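Local coordinates for extracellular solute-binding protein family 5 (Brucella melitensis, PDB 4ONY) that probably serves as the periplasmic substrate-binding component of an ABC transporter, consistent with capture of peptides or related solutes for import, at residues G50-F55 with Y256-E260; Q225-R231 with D250-Y256; L375-F379 with P522-M527. All coordinates share one frame; numbering follows the deposited sequence.

Interaction 1 of 3, residues G50-F55 with Y256-E260; sequences GVVGTF and YYRNE. With P4G (1-ethoxy-2-(2-ethoxyethoxy)ethane), chain D.
Val51 and Val52 run parallel to Tyr256 and Tyr257, a pairing fixed by two backbone bonds, Tyr257 N to Val51 O at 2.9 Å and Gly53 N to Tyr257 O at 3.1 Å. The ring of Tyr256 is clamped between two apolar groups. Over one face sits Val51 CG2, 3.6 Å from the ring centroid and 21° off the normal, a CH-pi contact; chi1 of -58° sets CG1 anti to the carbonyl carbon and leaves CG2, the touching methyl, between the backbone N and the carbonyl carbon. Against the opposite face comes Phe55 CD1, 3.4 Å from Tyr256 CE1, the two ring planes inclined at 43°. The backbone of Gly53 closes in at the Tyr256 ring edge. Beyond the ring the Tyr256 hydroxyl is hydrogen-bonded to the backbone N of Arg71. On the other face of the sheet Val52 CG2 lies 3.9 Å from Glu260 CG, at the start of helix 260-268. Tyr257, also on that face, turns a ring face to the bound ether, its CE2 3.5 Å from P4G C3, while its hydroxyl pairs with Ser266. With both faces covered and its hydroxyl bonded, the Tyr256 ring should have little rotational freedom, whereas Tyr257 offers the ether a carbon surface.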
# COMPACT_ATOMS: atom_id res chain seq x y z
N GLY A 50 19.19 -2.89 -6.32
CA GLY A 50 19.11 -1.68 -7.12
C GLY A 50 17.77 -0.98 -6.96
O GLY A 50 16.76 -1.63 -6.71
N VAL A 51 17.76 0.34 -7.07
CA VAL A 51 16.52 1.14 -7.15
C VAL A 51 16.69 2.19 -8.24
O VAL A 51 17.82 2.60 -8.53
CB VAL A 51 16.15 1.88 -5.83
CG1 VAL A 51 15.99 0.90 -4.68
CG2 VAL A 51 17.21 2.90 -5.43
N VAL A 52 15.57 2.59 -8.86
CA VAL A 52 15.57 3.64 -9.85
C VAL A 52 15.39 4.94 -9.13
O VAL A 52 14.44 5.09 -8.41
CB VAL A 52 14.46 3.47 -10.88
CG1 VAL A 52 14.45 4.62 -11.91
CG2 VAL A 52 14.63 2.13 -11.57
N GLY A 53 16.32 5.88 -9.30
CA GLY A 53 16.17 7.20 -8.72
C GLY A 53 17.51 7.77 -8.27
O GLY A 53 18.54 7.43 -8.85
N THR A 54 17.49 8.63 -7.25
CA THR A 54 18.67 9.27 -6.72
C THR A 54 18.47 9.67 -5.24
O THR A 54 17.37 9.56 -4.72
CB THR A 54 19.04 10.51 -7.55
OG1 THR A 54 20.35 10.98 -7.20
CG2 THR A 54 18.00 11.65 -7.36
N PHE A 55 19.54 10.10 -4.58
CA PHE A 55 19.43 10.62 -3.26
C PHE A 55 20.58 11.55 -3.02
O PHE A 55 21.62 11.38 -3.61
CB PHE A 55 19.45 9.48 -2.22
CG PHE A 55 20.82 8.97 -1.90
CD1 PHE A 55 21.42 8.02 -2.70
CD2 PHE A 55 21.51 9.49 -0.82
CE1 PHE A 55 22.70 7.60 -2.42
CE2 PHE A 55 22.78 9.08 -0.56
CZ PHE A 55 23.37 8.10 -1.34
N TYR A 256 21.86 2.94 -7.02
CA TYR A 256 20.90 3.75 -7.68
C TYR A 256 21.15 3.75 -9.19
O TYR A 256 22.29 3.90 -9.61
CB TYR A 256 20.94 5.17 -7.09
CG TYR A 256 20.24 5.29 -5.73
CD1 TYR A 256 20.84 4.83 -4.57
CD2 TYR A 256 18.98 5.82 -5.63
CE1 TYR A 256 20.21 4.96 -3.34
CE2 TYR A 256 18.36 5.95 -4.42
CZ TYR A 256 18.98 5.52 -3.27
OH TYR A 256 18.36 5.64 -2.05
N TYR A 257 20.09 3.56 -9.98
CA TYR A 257 20.16 3.45 -11.43
C TYR A 257 19.23 4.48 -12.08
O TYR A 257 18.24 4.88 -11.49
CB TYR A 257 19.77 2.03 -11.88
CG TYR A 257 20.80 1.03 -11.47
CD1 TYR A 257 20.80 0.51 -10.17
CD2 TYR A 257 21.83 0.68 -12.33
CE1 TYR A 257 21.80 -0.36 -9.77
CE2 TYR A 257 22.83 -0.20 -11.93
CZ TYR A 257 22.82 -0.70 -10.63
OH TYR A 257 23.86 -1.58 -10.25
N ARG A 258 19.55 4.90 -13.30
CA ARG A 258 18.76 5.94 -13.95
C ARG A 258 17.47 5.40 -14.53
O ARG A 258 16.61 6.17 -14.80
CB ARG A 258 19.53 6.62 -15.04
CG ARG A 258 19.75 5.77 -16.29
CD ARG A 258 20.81 6.43 -17.12
NE ARG A 258 20.92 5.85 -18.45
CZ ARG A 258 21.88 5.04 -18.87
NH1 ARG A 258 22.85 4.65 -18.05
NH2 ARG A 258 21.85 4.59 -20.14
N ASN A 259 17.37 4.09 -14.78
CA ASN A 259 16.15 3.49 -15.33
C ASN A 259 16.18 1.98 -15.08
O ASN A 259 17.20 1.43 -14.64
CB ASN A 259 15.97 3.79 -16.87
CG ASN A 259 17.11 3.23 -17.72
OD1 ASN A 259 17.62 2.14 -17.45
ND2 ASN A 259 17.50 3.97 -18.77
N GLU A 260 15.07 1.33 -15.37
CA GLU A 260 14.95 -0.09 -15.10
C GLU A 260 15.82 -0.99 -15.97
O GLU A 260 16.20 -2.07 -15.52
CB GLU A 260 13.49 -0.51 -15.28
CG GLU A 260 12.62 -0.03 -14.14
CD GLU A 260 11.21 -0.61 -14.25
OE1 GLU A 260 11.02 -1.56 -15.07
OE2 GLU A 260 10.29 -0.07 -13.58
C8 P4G D . 32.05 2.32 -7.80
C7 P4G D . 31.40 3.70 -7.70
O4 P4G D . 30.36 4.05 -8.66
C6 P4G D . 29.43 3.08 -9.20
C5 P4G D . 27.97 3.41 -8.84
O3 P4G D . 27.10 2.39 -9.35
C4 P4G D . 25.74 2.76 -9.44
C3 P4G D . 25.19 2.13 -10.71
O2 P4G D . 25.17 3.06 -11.79
C2 P4G D . 25.01 2.44 -13.08
C1 P4G D . 26.27 2.29 -13.92

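Interaction 2 of 3, residues Q225-R231 with D250-Y256; sequences QRIVYKR and DKISIEY. With P4G (1-ethoxy-2-(2-ethoxyethoxy)ethane), chain D.
Ile227, Tyr229, Ile252 and Ile254 form the apolar centre on one face of this antiparallel pair. Ile227 and Ile254 lie side by side and point the same way, Ile227 CG2 meeting Ile254 CB at 3.9 Å. Tyr229 slants across the Ile254 side chain, bringing CE2 within 4.0 Å of Ile254 CD1, while the carbonyl O of Ile252 lies in plane at its ring edge; the hydroxyl continues to the backbone O of Arg71. Beneath this layer, Ile227 with Ile254 and Tyr229 with Ile252 are hydrogen-bonded pairs, and the strand axes lie 4.6 Å apart at 169°. On the reverse face Val228 CG1 touches Lys251 CD at 3.8 Å and is equally near Ser253 OG.

Outward from there the contact turns ionic. Arg226 grips one oxygen of Glu255 side-on, with NE at 3.0 Å and NH2 at 2.9 Å from OE2. Its bend at chi3 (-69°) folds the guanidinium alongside the glutamate. OE2 lies nearly in the guanidinium plane, but the carboxylate is turned 66° from it, and both nitrogens approach from the same carboxylate face. Arg226 NH1 is hydrogen-bonded to Gln222 OE1 and also packs 3.3 Å from P4G C7. At the far end the Arg231 guanidinium lies flat over Asp250 CA, and its NH2 is hydrogen-bonded to the backbone O of Lys43. Gln225 and Arg226 both face Gln222, forming a classic beta bulge beside the ether pocket in the mixed four-stranded sheet.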
# COMPACT_ATOMS: atom_id res chain seq x y z
N GLN A 225 24.37 7.53 -6.21
CA GLN A 225 24.98 6.28 -6.65
C GLN A 225 24.77 5.06 -5.73
O GLN A 225 24.35 4.00 -6.22
CB GLN A 225 26.46 6.48 -6.84
CG GLN A 225 26.77 7.54 -7.90
CD GLN A 225 28.26 7.54 -8.24
OE1 GLN A 225 29.09 7.92 -7.44
NE2 GLN A 225 28.57 7.08 -9.43
N ARG A 226 25.05 5.20 -4.44
CA ARG A 226 25.11 4.05 -3.55
C ARG A 226 25.18 4.45 -2.10
O ARG A 226 25.89 5.39 -1.73
CB ARG A 226 26.38 3.23 -3.87
CG ARG A 226 26.54 1.96 -3.03
CD ARG A 226 27.91 1.32 -3.25
NE ARG A 226 28.06 0.77 -4.58
CZ ARG A 226 28.89 1.22 -5.53
NH1 ARG A 226 29.67 2.27 -5.33
NH2 ARG A 226 28.94 0.59 -6.70
N ILE A 227 24.40 3.75 -1.28
CA ILE A 227 24.54 3.79 0.19
C ILE A 227 24.85 2.35 0.69
O ILE A 227 24.26 1.41 0.26
CB ILE A 227 23.30 4.40 0.89
CG1 ILE A 227 23.53 4.46 2.39
CG2 ILE A 227 22.01 3.60 0.66
CD1 ILE A 227 22.56 5.39 3.12
N VAL A 228 25.87 2.21 1.53
CA VAL A 228 26.30 0.91 2.04
C VAL A 228 25.98 0.88 3.55
O VAL A 228 26.41 1.75 4.30
CB VAL A 228 27.80 0.66 1.82
CG1 VAL A 228 28.25 -0.69 2.34
CG2 VAL A 228 28.19 0.75 0.35
N TYR A 229 25.22 -0.12 3.95
CA TYR A 229 24.94 -0.40 5.32
C TYR A 229 25.80 -1.59 5.81
O TYR A 229 25.89 -2.61 5.13
CB TYR A 229 23.48 -0.77 5.48
CG TYR A 229 22.54 0.37 5.21
CD1 TYR A 229 22.24 1.27 6.22
CD2 TYR A 229 21.95 0.55 3.97
CE1 TYR A 229 21.38 2.32 6.02
CE2 TYR A 229 21.07 1.61 3.75
CZ TYR A 229 20.80 2.49 4.80
OH TYR A 229 19.94 3.55 4.66
N LYS A 230 26.37 -1.46 6.99
CA LYS A 230 27.06 -2.54 7.66
C LYS A 230 26.34 -2.89 8.98
O LYS A 230 25.98 -2.00 9.74
CB LYS A 230 28.52 -2.17 7.91
CG LYS A 230 29.35 -2.55 6.71
CD LYS A 230 30.82 -2.14 6.82
CE LYS A 230 31.36 -1.95 5.41
NZ LYS A 230 32.84 -1.81 5.43
N ARG A 231 26.23 -4.18 9.27
CA ARG A 231 25.59 -4.61 10.51
C ARG A 231 26.45 -4.29 11.70
O ARG A 231 27.65 -4.55 11.70
CB ARG A 231 25.26 -6.10 10.48
CG ARG A 231 24.41 -6.59 11.65
CD ARG A 231 23.98 -8.04 11.48
NE ARG A 231 25.17 -8.91 11.48
CZ ARG A 231 25.30 -10.03 10.77
NH1 ARG A 231 24.32 -10.47 9.99
NH2 ARG A 231 26.44 -10.71 10.81
N ASP A 250 25.37 -9.31 6.67
CA ASP A 250 26.29 -8.47 7.40
C ASP A 250 26.53 -7.12 6.71
O ASP A 250 27.10 -6.22 7.30
CB ASP A 250 27.60 -9.18 7.74
CG ASP A 250 28.35 -9.69 6.54
OD1 ASP A 250 28.21 -9.13 5.43
OD2 ASP A 250 29.11 -10.66 6.69
N LYS A 251 26.08 -7.01 5.45
CA LYS A 251 26.23 -5.79 4.67
C LYS A 251 25.11 -5.73 3.66
O LYS A 251 24.80 -6.74 3.02
CB LYS A 251 27.57 -5.79 3.93
CG LYS A 251 27.79 -4.54 3.11
CD LYS A 251 29.25 -4.35 2.75
CE LYS A 251 29.61 -5.29 1.62
NZ LYS A 251 30.92 -4.83 1.04
N ILE A 252 24.52 -4.54 3.50
CA ILE A 252 23.47 -4.31 2.49
C ILE A 252 23.82 -3.04 1.74
O ILE A 252 23.98 -1.99 2.36
CB ILE A 252 22.07 -4.15 3.11
CG1 ILE A 252 21.68 -5.43 3.85
CG2 ILE A 252 21.05 -3.80 2.00
CD1 ILE A 252 20.43 -5.36 4.71
N SER A 253 23.98 -3.15 0.41
CA SER A 253 24.26 -1.99 -0.45
C SER A 253 23.05 -1.75 -1.32
O SER A 253 22.50 -2.68 -1.92
CB SER A 253 25.52 -2.20 -1.31
OG SER A 253 26.64 -2.64 -0.53
N ILE A 254 22.61 -0.51 -1.34
CA ILE A 254 21.54 -0.05 -2.21
C ILE A 254 22.15 0.87 -3.28
O ILE A 254 22.66 1.97 -2.96
CB ILE A 254 20.46 0.68 -1.40
CG1 ILE A 254 20.04 -0.20 -0.22
CG2 ILE A 254 19.27 1.06 -2.27
CD1 ILE A 254 18.93 0.39 0.66
N GLU A 255 22.12 0.39 -4.52
CA GLU A 255 22.64 1.11 -5.69
C GLU A 255 21.54 1.77 -6.47
O GLU A 255 20.41 1.25 -6.56
CB GLU A 255 23.41 0.16 -6.57
CG GLU A 255 24.64 -0.33 -5.87
CD GLU A 255 25.60 -1.04 -6.75
OE1 GLU A 255 25.27 -1.39 -7.91
OE2 GLU A 255 26.73 -1.27 -6.26
N TYR A 256 21.86 2.94 -7.02
CA TYR A 256 20.90 3.75 -7.68
C TYR A 256 21.15 3.75 -9.19
O TYR A 256 22.29 3.90 -9.61
CB TYR A 256 20.94 5.17 -7.09
CG TYR A 256 20.24 5.29 -5.73
CD1 TYR A 256 20.84 4.83 -4.57
CD2 TYR A 256 18.98 5.82 -5.63
CE1 TYR A 256 20.21 4.96 -3.34
CE2 TYR A 256 18.36 5.95 -4.42
CZ TYR A 256 18.98 5.52 -3.27
OH TYR A 256 18.36 5.64 -2.05
C8 P4G D . 32.05 2.32 -7.80
C7 P4G D . 31.40 3.70 -7.70
O4 P4G D . 30.36 4.05 -8.66
C6 P4G D . 29.43 3.08 -9.20
C5 P4G D . 27.97 3.41 -8.84
O3 P4G D . 27.10 2.39 -9.35
C4 P4G D . 25.74 2.76 -9.44
C3 P4G D . 25.19 2.13 -10.71
O2 P4G D . 25.17 3.06 -11.79
C2 P4G D . 25.01 2.44 -13.08
C1 P4G D . 26.27 2.29 -13.92

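Interaction 3 of 3, residues L375-F379 with P522-M527; sequences LLAPF and PAVDAM
Pro522 opens the helical side of the contact, meeting Phe379 through its CB, 4.1 Å from Phe379 CE1. One residue on, Ala523 supplies the central support: its CA lies 3.8 Å from the centroid of the Phe379 ring and only 11° off the normal, a CH-pi contact over the ring face, and its CB reaches Phe379 CG at 3.6 Å. Chi1 of -56° sets the phenyl group anti to its own carbonyl carbon and lays it on the helix. A turn later Ala526 places its methyl 3.6 Å from Phe379 CZ and about as close to CE2, gripping the far end of the ring. Met527 completes the row with a chain bent at chi2 and chi3, which swings SD to 3.8 Å from Leu376 CD2, their side chains crossing at about a right angle, and carries CE to 3.5 Å from the carbonyl O of Leu375. Met527 and Leu376 also both pack on helix 537-553. The opposing residues form a type I beta turn, Leu376 to Phe379, whose Phe379 N to Leu376 O bond is 2.9 Å. The contact is apolar packing of a beta-turn aromatic on the first turns of helix 522-533, joining the end of segment 375-379 to that helix.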
# COMPACT_ATOMS: atom_id res chain seq x y z
N LEU A 375 -26.10 -3.45 8.54
CA LEU A 375 -25.51 -2.16 8.20
C LEU A 375 -26.17 -1.54 6.95
O LEU A 375 -26.32 -0.34 6.87
CB LEU A 375 -24.02 -2.31 7.93
CG LEU A 375 -23.13 -2.49 9.15
CD1 LEU A 375 -21.70 -2.85 8.73
CD2 LEU A 375 -23.14 -1.22 10.03
N LEU A 376 -26.51 -2.38 5.97
CA LEU A 376 -26.97 -1.93 4.71
C LEU A 376 -28.50 -1.76 4.64
O LEU A 376 -29.00 -1.15 3.73
CB LEU A 376 -26.49 -2.90 3.63
CG LEU A 376 -24.98 -2.87 3.37
CD1 LEU A 376 -24.52 -4.07 2.60
CD2 LEU A 376 -24.60 -1.60 2.63
N ALA A 377 -29.24 -2.30 5.59
CA ALA A 377 -30.72 -2.25 5.55
C ALA A 377 -31.28 -0.81 5.44
O ALA A 377 -32.26 -0.58 4.76
CB ALA A 377 -31.28 -2.93 6.79
N PRO A 378 -30.64 0.18 6.05
CA PRO A 378 -31.16 1.53 5.87
C PRO A 378 -30.92 2.15 4.48
O PRO A 378 -31.38 3.25 4.24
CB PRO A 378 -30.36 2.35 6.91
CG PRO A 378 -29.97 1.34 7.94
CD PRO A 378 -29.63 0.13 7.11
N PHE A 379 -30.22 1.43 3.58
CA PHE A 379 -29.84 1.98 2.30
C PHE A 379 -30.30 1.05 1.22
O PHE A 379 -29.49 0.46 0.52
CB PHE A 379 -28.32 2.20 2.26
CG PHE A 379 -27.83 3.06 3.37
CD1 PHE A 379 -28.05 4.47 3.34
CD2 PHE A 379 -27.22 2.50 4.49
CE1 PHE A 379 -27.65 5.25 4.39
CE2 PHE A 379 -26.83 3.28 5.54
CZ PHE A 379 -27.03 4.65 5.48
N PRO A 522 -24.79 8.69 0.99
CA PRO A 522 -24.83 8.39 2.42
C PRO A 522 -24.52 6.93 2.77
O PRO A 522 -24.11 6.66 3.89
CB PRO A 522 -26.27 8.73 2.81
CG PRO A 522 -26.75 9.70 1.75
CD PRO A 522 -26.02 9.34 0.49
N ALA A 523 -24.78 5.97 1.88
CA ALA A 523 -24.45 4.57 2.21
C ALA A 523 -22.95 4.39 2.31
O ALA A 523 -22.45 3.66 3.17
CB ALA A 523 -25.05 3.60 1.20
N VAL A 524 -22.21 5.05 1.42
CA VAL A 524 -20.74 4.97 1.45
C VAL A 524 -20.27 5.58 2.76
O VAL A 524 -19.47 4.99 3.48
CB VAL A 524 -20.10 5.72 0.25
CG1 VAL A 524 -18.61 5.93 0.48
CG2 VAL A 524 -20.37 5.00 -1.07
N ASP A 525 -20.75 6.79 3.05
CA ASP A 525 -20.34 7.45 4.29
C ASP A 525 -20.62 6.57 5.49
O ASP A 525 -19.78 6.46 6.39
CB ASP A 525 -21.02 8.79 4.46
CG ASP A 525 -20.64 9.82 3.37
OD1 ASP A 525 -19.73 9.62 2.57
OD2 ASP A 525 -21.29 10.86 3.30
N ALA A 526 -21.79 5.94 5.53
CA ALA A 526 -22.17 5.08 6.66
C ALA A 526 -21.26 3.84 6.81
O ALA A 526 -20.94 3.43 7.93
CB ALA A 526 -23.62 4.64 6.55
N MET A 527 -20.83 3.24 5.69
CA MET A 527 -19.92 2.08 5.79
C MET A 527 -18.51 2.50 6.27
O MET A 527 -17.88 1.76 6.98
CB MET A 527 -19.84 1.32 4.46
CG MET A 527 -21.17 0.67 4.02
SD MET A 527 -22.15 -0.22 5.25
CE MET A 527 -23.24 1.06 5.83

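Overall arrangement
Interactions 1 and 2 share Tyr256 and are joined through strand 251-257, which pairs with 46-52 in parallel and with 226-231 antiparallel. Their centres are 13 Å apart, and a probable hydrogen bond, Val51 N to Glu255 O at 2.8 Å, links them directly; Phe55 CZ also packs 3.7 Å from Arg226 O. Along the chain, interaction 2 is nested within the loop that interaction 1 closes. Together they contribute Tyr256, Tyr257, Gln225 and Arg226 to the ether pocket, which Gln222 completes. Interaction 3 follows later in the chain, on the opposite side of its centre, with nearest atoms about 33 Å from interaction 1 and about 37 Å from interaction 2.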